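Local structure of BLUF domain-containing protein (Acinetobacter baumannii, 6W6Z) at residues A[42-45]-A[46-49]; A[98-101]-A[102-105]; A[18-21]-A[22-26]; A[76-79]-A[80-83]. The protein probably senses blue light through a flavin bound in a BLUF domain, the chromophore modelled here being flavin mononucleotide in the ground state. One frame throughout, in Å; residues are numbered along the deposited sequence.

Contact 1. Residues A[42-45]-A[46-49]; sequences LYYA and DNAF. With FMN (flavin mononucleotide), chain B.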
# COMPACT_ATOMS: atom_id res chain seq x y z
N LEU A 42 2.15 0.85 -1.85
CA LEU A 42 0.72 1.22 -1.72
C LEU A 42 0.19 1.23 -3.13
O LEU A 42 0.74 1.97 -3.93
CB LEU A 42 0.54 2.58 -1.05
CG LEU A 42 -0.91 2.97 -0.78
CD1 LEU A 42 -1.56 2.00 0.20
CD2 LEU A 42 -1.03 4.39 -0.26
N TYR A 43 -0.84 0.43 -3.40
CA TYR A 43 -1.54 0.38 -4.69
C TYR A 43 -2.90 0.99 -4.41
O TYR A 43 -3.53 0.63 -3.40
CB TYR A 43 -1.66 -1.05 -5.20
CG TYR A 43 -2.67 -1.29 -6.30
CD1 TYR A 43 -2.38 -1.02 -7.62
CD2 TYR A 43 -3.91 -1.84 -6.02
CE1 TYR A 43 -3.29 -1.30 -8.63
CE2 TYR A 43 -4.86 -2.07 -7.01
CZ TYR A 43 -4.53 -1.81 -8.33
OH TYR A 43 -5.43 -2.05 -9.34
N TYR A 44 -3.37 1.84 -5.30
CA TYR A 44 -4.73 2.41 -5.22
C TYR A 44 -5.41 2.20 -6.56
O TYR A 44 -4.82 2.61 -7.58
CB TYR A 44 -4.70 3.91 -4.88
CG TYR A 44 -6.09 4.49 -4.90
CD1 TYR A 44 -6.98 4.23 -3.87
CD2 TYR A 44 -6.57 5.16 -6.01
CE1 TYR A 44 -8.29 4.67 -3.91
CE2 TYR A 44 -7.87 5.64 -6.07
CZ TYR A 44 -8.75 5.36 -5.03
OH TYR A 44 -10.04 5.80 -5.09
N ALA A 45 -6.62 1.68 -6.55
CA ALA A 45 -7.48 1.65 -7.75
C ALA A 45 -8.91 1.38 -7.34
O ALA A 45 -9.15 0.74 -6.27
CB ALA A 45 -6.99 0.57 -8.68
N ASP A 46 -9.86 1.86 -8.14
CA ASP A 46 -11.28 1.45 -7.97
C ASP A 46 -11.71 1.61 -6.49
O ASP A 46 -12.36 0.69 -5.93
CB ASP A 46 -11.44 0.03 -8.51
CG ASP A 46 -11.45 -0.04 -10.03
OD1 ASP A 46 -11.11 0.96 -10.63
OD2 ASP A 46 -11.84 -1.10 -10.60
N ASN A 47 -11.41 2.75 -5.88
CA ASN A 47 -11.82 3.14 -4.50
C ASN A 47 -11.32 2.12 -3.48
O ASN A 47 -12.03 1.90 -2.48
CB ASN A 47 -13.34 3.29 -4.36
CG ASN A 47 -13.86 4.54 -5.04
OD1 ASN A 47 -13.16 5.56 -5.09
ND2 ASN A 47 -15.07 4.48 -5.57
N ALA A 48 -10.13 1.56 -3.66
CA ALA A 48 -9.60 0.56 -2.70
C ALA A 48 -8.08 0.60 -2.70
O ALA A 48 -7.49 1.09 -3.69
CB ALA A 48 -10.12 -0.82 -3.05
N PHE A 49 -7.50 0.14 -1.61
CA PHE A 49 -6.03 0.07 -1.42
C PHE A 49 -5.56 -1.37 -1.27
O PHE A 49 -6.24 -2.25 -0.76
CB PHE A 49 -5.62 0.84 -0.17
CG PHE A 49 -5.90 2.31 -0.18
CD1 PHE A 49 -5.06 3.19 -0.87
CD2 PHE A 49 -6.96 2.83 0.56
CE1 PHE A 49 -5.28 4.55 -0.80
CE2 PHE A 49 -7.20 4.20 0.57
CZ PHE A 49 -6.34 5.06 -0.10
N1 FMN B . 1.48 5.82 7.82
C2 FMN B . 2.77 5.46 7.86
O2 FMN B . 3.50 5.97 8.77
N3 FMN B . 3.27 4.49 7.06
C4 FMN B . 2.54 3.88 6.12
O4 FMN B . 2.99 3.02 5.37
C4A FMN B . 1.14 4.26 5.98
N5 FMN B . 0.33 3.74 5.08
C5A FMN B . -0.97 4.11 5.08
C6 FMN B . -1.79 3.56 4.12
C7 FMN B . -3.14 3.87 4.08
C7M FMN B . -3.97 3.24 3.01
C8 FMN B . -3.70 4.92 4.95
C8M FMN B . -5.17 5.27 4.82
C9 FMN B . -2.87 5.48 5.91
C9A FMN B . -1.52 5.13 5.97
N10 FMN B . -0.65 5.72 6.87
C10 FMN B . 0.66 5.28 6.91
C1' FMN B . -1.07 6.79 7.84
C2' FMN B . -1.40 6.35 9.25
O2' FMN B . -2.69 5.71 9.23
C3' FMN B . -1.45 7.62 10.14
O3' FMN B . -2.19 8.67 9.52
C4' FMN B . -0.08 8.23 10.38
O4' FMN B . 0.82 7.23 10.90
C5' FMN B . -0.18 9.38 11.42
O5' FMN B . -0.63 8.95 12.72
P FMN B . -0.74 9.95 14.02
O1P FMN B . -2.18 10.41 13.98
O2P FMN B . -0.38 9.01 15.16
O3P FMN B . 0.24 11.09 13.81
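Phe49 and Tyr44 sit across from each other as the non-hydrogen-bonded pair of a tight beta hairpin, and their rings meet at the heart of the contact. Tyr44 CD1 lies 3.5 Å from Phe49 CE1, over one face of the Phe49 ring and toward its rim. The planes are inclined at 55°, neither a parallel stack nor a T. Against the opposite face of Phe49 rests the methyl C7M of the flavin, over the ring centre, with Phe49 CG 3.8 Å from C7M. Leu42 comes to the same ring obliquely: chi1 of -175°, CG anti to the backbone N, swings its branched end over, and CD1 comes to 3.8 Å from Phe49 CD1, also close to the flavin methyl.

Ala45, the third main participant, pairs with Ala48. Ala45 N donates to Ala48 O at 3.0 Å, and Ala48 N returns a bond to Ala45 O at 2.9 Å, this one more bent and arriving from above the carbonyl plane. Asp46 and Asn47, both left-handed helical in backbone, make the two-residue turn, type I' or the closely related III'. Beyond the hairpin, Ile25 and Leu22 of helix 18-36 also touch Phe49.

Chemically the contact is split: Ala45 and Ala48 pair their amides and carbonyls beside the turn, while Phe49, with Tyr44 on its far face, and Leu42 wall the dimethylbenzene end of the flavin with apolar groups.

Contact 2. Residues A[98-101]-A[102-105]; sequences QRNT and NIET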
# COMPACT_ATOMS: atom_id res chain seq x y z
N GLN A 98 -0.47 2.86 -9.26
CA GLN A 98 -1.90 2.90 -9.61
C GLN A 98 -2.14 1.88 -10.71
O GLN A 98 -1.21 1.20 -11.08
CB GLN A 98 -2.33 4.31 -10.02
CG GLN A 98 -2.24 5.30 -8.86
CD GLN A 98 -2.93 6.62 -9.13
OE1 GLN A 98 -3.34 7.32 -8.19
NE2 GLN A 98 -3.03 6.96 -10.40
N ARG A 99 -3.39 1.72 -11.14
CA ARG A 99 -3.79 0.80 -12.23
C ARG A 99 -2.94 1.06 -13.48
O ARG A 99 -2.75 2.23 -13.90
CB ARG A 99 -5.27 1.04 -12.57
CG ARG A 99 -6.21 -0.08 -12.20
CD ARG A 99 -7.63 0.37 -12.47
NE ARG A 99 -7.94 0.51 -13.87
CZ ARG A 99 -9.15 0.82 -14.32
NH1 ARG A 99 -10.12 1.07 -13.45
NH2 ARG A 99 -9.38 0.94 -15.62
N ASN A 100 -2.43 -0.01 -14.07
CA ASN A 100 -1.65 0.02 -15.32
C ASN A 100 -2.15 -1.17 -16.13
O ASN A 100 -2.90 -1.99 -15.55
CB ASN A 100 -0.15 -0.00 -15.05
CG ASN A 100 0.36 -1.30 -14.45
OD1 ASN A 100 -0.21 -2.37 -14.69
ND2 ASN A 100 1.45 -1.21 -13.71
N THR A 101 -1.75 -1.27 -17.39
CA THR A 101 -2.29 -2.34 -18.26
C THR A 101 -1.86 -3.72 -17.75
O THR A 101 -2.65 -4.63 -17.88
CB THR A 101 -2.00 -2.06 -19.75
OG1 THR A 101 -0.60 -2.01 -19.96
CG2 THR A 101 -2.64 -0.79 -20.24
N ASN A 102 -0.63 -3.92 -17.25
CA ASN A 102 -0.22 -5.25 -16.75
C ASN A 102 -1.17 -5.69 -15.63
O ASN A 102 -1.53 -6.86 -15.57
CB ASN A 102 1.19 -5.23 -16.16
CG ASN A 102 2.29 -5.52 -17.14
OD1 ASN A 102 2.08 -5.47 -18.35
ND2 ASN A 102 3.46 -5.82 -16.60
N ILE A 103 -1.57 -4.78 -14.73
CA ILE A 103 -2.38 -5.15 -13.54
C ILE A 103 -3.81 -5.39 -14.01
O ILE A 103 -4.42 -6.32 -13.54
CB ILE A 103 -2.28 -4.05 -12.47
CG1 ILE A 103 -0.89 -4.05 -11.83
CG2 ILE A 103 -3.39 -4.18 -11.45
CD1 ILE A 103 -0.54 -2.78 -11.10
N GLU A 104 -4.27 -4.60 -14.96
CA GLU A 104 -5.62 -4.77 -15.53
C GLU A 104 -5.65 -6.15 -16.19
O GLU A 104 -6.62 -6.91 -15.94
CB GLU A 104 -5.92 -3.65 -16.50
CG GLU A 104 -6.29 -2.36 -15.80
CD GLU A 104 -6.16 -1.11 -16.65
OE1 GLU A 104 -5.93 -1.24 -17.92
OE2 GLU A 104 -6.35 -0.04 -16.07
N THR A 105 -4.61 -6.50 -16.95
CA THR A 105 -4.53 -7.82 -17.65
C THR A 105 -4.55 -8.97 -16.63
O THR A 105 -5.28 -9.94 -16.83
CB THR A 105 -3.35 -7.86 -18.61
OG1 THR A 105 -3.61 -6.84 -19.56
CG2 THR A 105 -3.20 -9.22 -19.27
O HOH W 1 0.18 -4.81 -20.30
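Asn100 holds the first turn of helix 101-109 with both its side chain and its backbone carbonyl. Its OD1 accepts from Ile103 N at 2.8 Å, with the N-H pointing nearly down the side-chain carbonyl, while its backbone O takes Glu104 N at 3.0 Å. A chi1 of 67° places CG between the backbone N and the carbonyl carbon, and this folds the amide back over the helix start. The end of Ile103 packs crosswise against that amide, CD1 lying 3.6 Å from Asn100 ND2, and also meets Phe128 of helix 125-134. This is the close-fitting side. The helix bonding continues at Thr101 O, which accepts Thr105 N and Thr105 OG1 from opposite faces of its carbonyl plane.

Glu104 reaches back to Arg99 in a salt bridge. OE2 lies in the guanidinium plane, 2.8 Å from Arg99 NE, which meets it on the anti side, somewhat out of the carboxylate plane; Arg99 NH2 adds a weak bond. Arg99 NH1 has another anionic partner, Asp46.

On the solvent side, water 1 links Thr101 OG1 to Asn102 OD1, while Asn102 ND2 donates to Glu131. With Asn100 as N-cap, the whole is a capped helix start directly following edge strand 95-98.

Contact 3. Residues A[18-21]-A[22-26]; sequences LLQD and LRDIL. With FMN (flavin mononucleotide), chain B.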
# COMPACT_ATOMS: atom_id res chain seq x y z
N LEU A 18 -10.10 13.01 -2.79
CA LEU A 18 -9.20 11.83 -2.93
C LEU A 18 -7.77 12.30 -3.18
O LEU A 18 -6.86 11.74 -2.61
CB LEU A 18 -9.69 10.97 -4.10
CG LEU A 18 -8.79 9.80 -4.46
CD1 LEU A 18 -8.57 8.90 -3.25
CD2 LEU A 18 -9.36 9.02 -5.61
N LEU A 19 -7.56 13.27 -4.07
CA LEU A 19 -6.18 13.67 -4.44
C LEU A 19 -5.44 14.13 -3.19
O LEU A 19 -4.27 13.75 -2.97
CB LEU A 19 -6.28 14.77 -5.51
CG LEU A 19 -4.95 15.31 -5.96
CD1 LEU A 19 -4.03 14.18 -6.45
CD2 LEU A 19 -5.16 16.39 -7.00
N GLN A 20 -6.08 14.94 -2.35
CA GLN A 20 -5.36 15.45 -1.14
C GLN A 20 -5.10 14.27 -0.19
O GLN A 20 -4.03 14.22 0.44
CB GLN A 20 -6.16 16.55 -0.43
CG GLN A 20 -5.35 17.21 0.68
CD GLN A 20 -6.07 18.34 1.39
OE1 GLN A 20 -7.26 18.58 1.21
NE2 GLN A 20 -5.33 19.04 2.24
N ASP A 21 -6.05 13.34 -0.08
CA ASP A 21 -5.89 12.16 0.82
C ASP A 21 -4.71 11.30 0.39
O ASP A 21 -3.87 10.98 1.23
CB ASP A 21 -7.16 11.32 0.91
CG ASP A 21 -8.23 11.86 1.84
OD1 ASP A 21 -7.95 12.83 2.54
OD2 ASP A 21 -9.33 11.25 1.88
N LEU A 22 -4.59 11.01 -0.91
CA LEU A 22 -3.47 10.19 -1.43
C LEU A 22 -2.15 10.93 -1.19
O LEU A 22 -1.21 10.30 -0.74
CB LEU A 22 -3.70 9.93 -2.93
CG LEU A 22 -4.91 9.05 -3.27
CD1 LEU A 22 -5.12 8.99 -4.76
CD2 LEU A 22 -4.72 7.64 -2.74
N ARG A 23 -2.08 12.23 -1.51
CA ARG A 23 -0.83 13.00 -1.28
C ARG A 23 -0.49 13.01 0.21
O ARG A 23 0.69 12.77 0.56
CB ARG A 23 -0.98 14.39 -1.89
CG ARG A 23 -1.12 14.38 -3.40
CD ARG A 23 -1.56 15.71 -4.00
NE ARG A 23 -0.46 16.62 -4.21
CZ ARG A 23 -0.58 17.88 -4.65
NH1 ARG A 23 0.51 18.62 -4.78
NH2 ARG A 23 -1.77 18.34 -5.02
N ASP A 24 -1.47 13.22 1.07
CA ASP A 24 -1.29 13.22 2.56
C ASP A 24 -0.80 11.84 3.06
O ASP A 24 0.23 11.76 3.83
CB ASP A 24 -2.57 13.59 3.28
CG ASP A 24 -2.91 15.08 3.29
OD1 ASP A 24 -2.05 15.88 2.95
OD2 ASP A 24 -4.04 15.39 3.63
N ILE A 25 -1.45 10.78 2.62
CA ILE A 25 -1.03 9.40 3.01
C ILE A 25 0.44 9.17 2.64
O ILE A 25 1.21 8.70 3.48
CB ILE A 25 -1.97 8.37 2.37
CG1 ILE A 25 -3.38 8.45 2.97
CG2 ILE A 25 -1.39 6.97 2.48
CD1 ILE A 25 -4.42 7.69 2.19
N LEU A 26 0.84 9.46 1.41
CA LEU A 26 2.24 9.21 0.96
C LEU A 26 3.23 10.12 1.70
O LEU A 26 4.36 9.66 2.03
CB LEU A 26 2.32 9.40 -0.56
CG LEU A 26 1.54 8.37 -1.37
CD1 LEU A 26 1.49 8.79 -2.83
CD2 LEU A 26 2.14 6.97 -1.20
N1 FMN B . 1.48 5.82 7.82
C2 FMN B . 2.77 5.46 7.86
O2 FMN B . 3.50 5.97 8.77
N3 FMN B . 3.27 4.49 7.06
C4 FMN B . 2.54 3.88 6.12
O4 FMN B . 2.99 3.02 5.37
C4A FMN B . 1.14 4.26 5.98
N5 FMN B . 0.33 3.74 5.08
C5A FMN B . -0.97 4.11 5.08
C6 FMN B . -1.79 3.56 4.12
C7 FMN B . -3.14 3.87 4.08
C7M FMN B . -3.97 3.24 3.01
C8 FMN B . -3.70 4.92 4.95
C8M FMN B . -5.17 5.27 4.82
C9 FMN B . -2.87 5.48 5.91
C9A FMN B . -1.52 5.13 5.97
N10 FMN B . -0.65 5.72 6.87
C10 FMN B . 0.66 5.28 6.91
C1' FMN B . -1.07 6.79 7.84
C2' FMN B . -1.40 6.35 9.25
O2' FMN B . -2.69 5.71 9.23
C3' FMN B . -1.45 7.62 10.14
O3' FMN B . -2.19 8.67 9.52
C4' FMN B . -0.08 8.23 10.38
O4' FMN B . 0.82 7.23 10.90
C5' FMN B . -0.18 9.38 11.42
O5' FMN B . -0.63 8.95 12.72
P FMN B . -0.74 9.95 14.02
O1P FMN B . -2.18 10.41 13.98
O2P FMN B . -0.38 9.01 15.16
O3P FMN B . 0.24 11.09 13.81
O HOH W 2 -5.69 13.49 4.30
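Leu18 and Leu22, one turn apart on helix 18-36, slant across each other, Leu18 CD1 resting 3.7 Å from Leu22 CG. Their first torsions differ: Leu18 has CG anti to the backbone N (174°), whereas Leu22 has it anti to the carbonyl carbon (-67°), and the two branched ends converge. Both side chains also touch Tyr44 of the neighbouring strand.

Leu19 and Arg23 repeat the oblique crossing on another side of the helix. Here Leu19 CD1 meets the aliphatic CD of Arg23 at 3.8 Å, and the guanidinium runs on to the backbone O of Asn141. The backbone keeps the regular i to i+4 bonding of an alpha helix, as in Ile25 N to Asp21 O at 2.8 Å; in the BLUF fold this helix lies against the sheet and flanks the flavin.

Ile25 faces the isoalloxazine, its CD1 3.7 Å from the flavin C8M and its CG2 3.8 Å from C6. Asp21 OD1 and Asp24 OD2 are 4.8 Å apart, and both groups are probably charged. Water 2 bridges them, donating to Asp21 OD1 at 2.9 Å and to Asp24 OD2 at 2.6 Å; the water, and Arg72 touching both side chains, would probably ease any repulsion, while Asp21 OD2 accepts from Asn15.

Contact 4. Residues A[76-79]-A[80-83]; sequences IKWL and CTYS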
# COMPACT_ATOMS: atom_id res chain seq x y z
N ILE A 76 -10.92 -3.21 6.47
CA ILE A 76 -9.52 -3.68 6.28
C ILE A 76 -9.57 -5.22 6.22
O ILE A 76 -10.12 -5.82 7.13
CB ILE A 76 -8.56 -3.16 7.38
CG1 ILE A 76 -8.14 -1.69 7.21
CG2 ILE A 76 -7.29 -4.00 7.44
CD1 ILE A 76 -9.21 -0.65 7.38
N LYS A 77 -9.01 -5.81 5.17
CA LYS A 77 -8.83 -7.27 4.99
C LYS A 77 -7.34 -7.63 5.10
O LYS A 77 -6.59 -7.51 4.09
CB LYS A 77 -9.43 -7.67 3.65
CG LYS A 77 -9.33 -9.15 3.31
CD LYS A 77 -9.89 -9.47 1.93
CE LYS A 77 -9.96 -10.95 1.66
NZ LYS A 77 -9.99 -11.23 0.21
N TRP A 78 -6.94 -8.13 6.26
CA TRP A 78 -5.57 -8.61 6.53
C TRP A 78 -5.31 -9.88 5.72
O TRP A 78 -6.04 -10.87 5.91
CB TRP A 78 -5.39 -8.81 8.03
CG TRP A 78 -4.03 -9.20 8.49
CD1 TRP A 78 -2.87 -9.21 7.78
CD2 TRP A 78 -3.67 -9.53 9.84
NE1 TRP A 78 -1.82 -9.57 8.57
CE2 TRP A 78 -2.28 -9.77 9.85
CE3 TRP A 78 -4.40 -9.66 11.03
CZ2 TRP A 78 -1.61 -10.14 11.02
CZ3 TRP A 78 -3.73 -10.01 12.18
CH2 TRP A 78 -2.36 -10.26 12.17
N LEU A 79 -4.34 -9.86 4.82
CA LEU A 79 -4.10 -11.01 3.92
C LEU A 79 -3.07 -11.94 4.54
O LEU A 79 -3.32 -13.16 4.59
CB LEU A 79 -3.67 -10.50 2.56
CG LEU A 79 -4.82 -9.85 1.80
CD1 LEU A 79 -4.31 -9.07 0.59
CD2 LEU A 79 -5.81 -10.93 1.39
N CYS A 80 -1.94 -11.42 4.96
CA CYS A 80 -0.89 -12.31 5.50
C CYS A 80 0.16 -11.48 6.19
O CYS A 80 0.27 -10.26 5.91
CB CYS A 80 -0.23 -13.13 4.41
SG CYS A 80 0.47 -12.07 3.13
N THR A 81 0.90 -12.16 7.06
CA THR A 81 2.19 -11.70 7.60
C THR A 81 3.17 -12.85 7.50
O THR A 81 2.77 -13.94 7.90
CB THR A 81 2.07 -11.30 9.07
OG1 THR A 81 0.92 -10.43 9.19
CG2 THR A 81 3.34 -10.64 9.53
N TYR A 82 4.38 -12.63 7.01
CA TYR A 82 5.37 -13.74 7.00
C TYR A 82 6.78 -13.18 7.14
O TYR A 82 7.02 -12.03 6.81
CB TYR A 82 5.14 -14.57 5.74
CG TYR A 82 5.24 -13.84 4.44
CD1 TYR A 82 4.13 -13.29 3.84
CD2 TYR A 82 6.45 -13.71 3.78
CE1 TYR A 82 4.23 -12.64 2.62
CE2 TYR A 82 6.57 -13.05 2.57
CZ TYR A 82 5.44 -12.52 1.98
OH TYR A 82 5.52 -11.85 0.78
N SER A 83 7.68 -14.04 7.61
CA SER A 83 9.14 -13.80 7.63
C SER A 83 9.65 -13.57 6.20
O SER A 83 9.30 -14.38 5.30
CB SER A 83 9.84 -14.96 8.27
OG SER A 83 11.24 -14.72 8.25
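Residues 76-79 run straight into 80-83 along one strand, but the direction shifts by 32° between the two halves, with a kink at Leu79. Its psi is helical rather than extended, and Cys80 then returns to the extended conformation. Both residues are bonded through the backbone to Cys6 of strand 2-11.

Trp78 and Thr81, on the same face of the strand, cross at a slant, one before this irregularity and one after it. Trp78 NE1 donates to Thr81 OG1 at 2.9 Å. The hydroxyl oxygen sits at the edge of the indole, almost in its plane, yet the N-H...O angle is a modest 134°, because the oxygen is displaced toward the benzene part: Trp78 CZ2 is 3.1 Å from Thr81 OG1. A chi1 of -176° carries the indole forward along the chain, with its NE1 edge turned to the threonine. Both side chains also touch Leu5 of strand 2-11, and Trp78 meets the ring of Phe64.

Leu79 and Cys80 are directed to the other face. Leu79 CB and Cys80 SG are 4.5 Å apart, a loose apolar approach. Cys80 continues onto Leu125 of helix 125-134, and Leu79 O accepts from Gln122. With two residues of this strand set against the single Cys6 of its partner, this is a classic beta bulge, in an outermost strand of the BLUF sheet.

Overall arrangement
Going from the N terminus, the contacts come in series, and none encloses or crosses another. Contact 3 is a local piece of helix 18-36, and contact 1 follows as the turn joining strands 39-45 and 48-54. These two touch through Leu42 and Ile25 among others, and both reach the flavin, tying helix to sheet beside it. Contact 4 comes next, in edge strand 73-83 of the same sheet, with its centre about 17 Å from that of contact 1. Contact 2 lies last, where strand 95-98 gives way to helix 101-109; Tyr43 packing on Ile103 helps join it to the hairpin. Contacts 3 and 4 lie on opposite sides of the chain's centre.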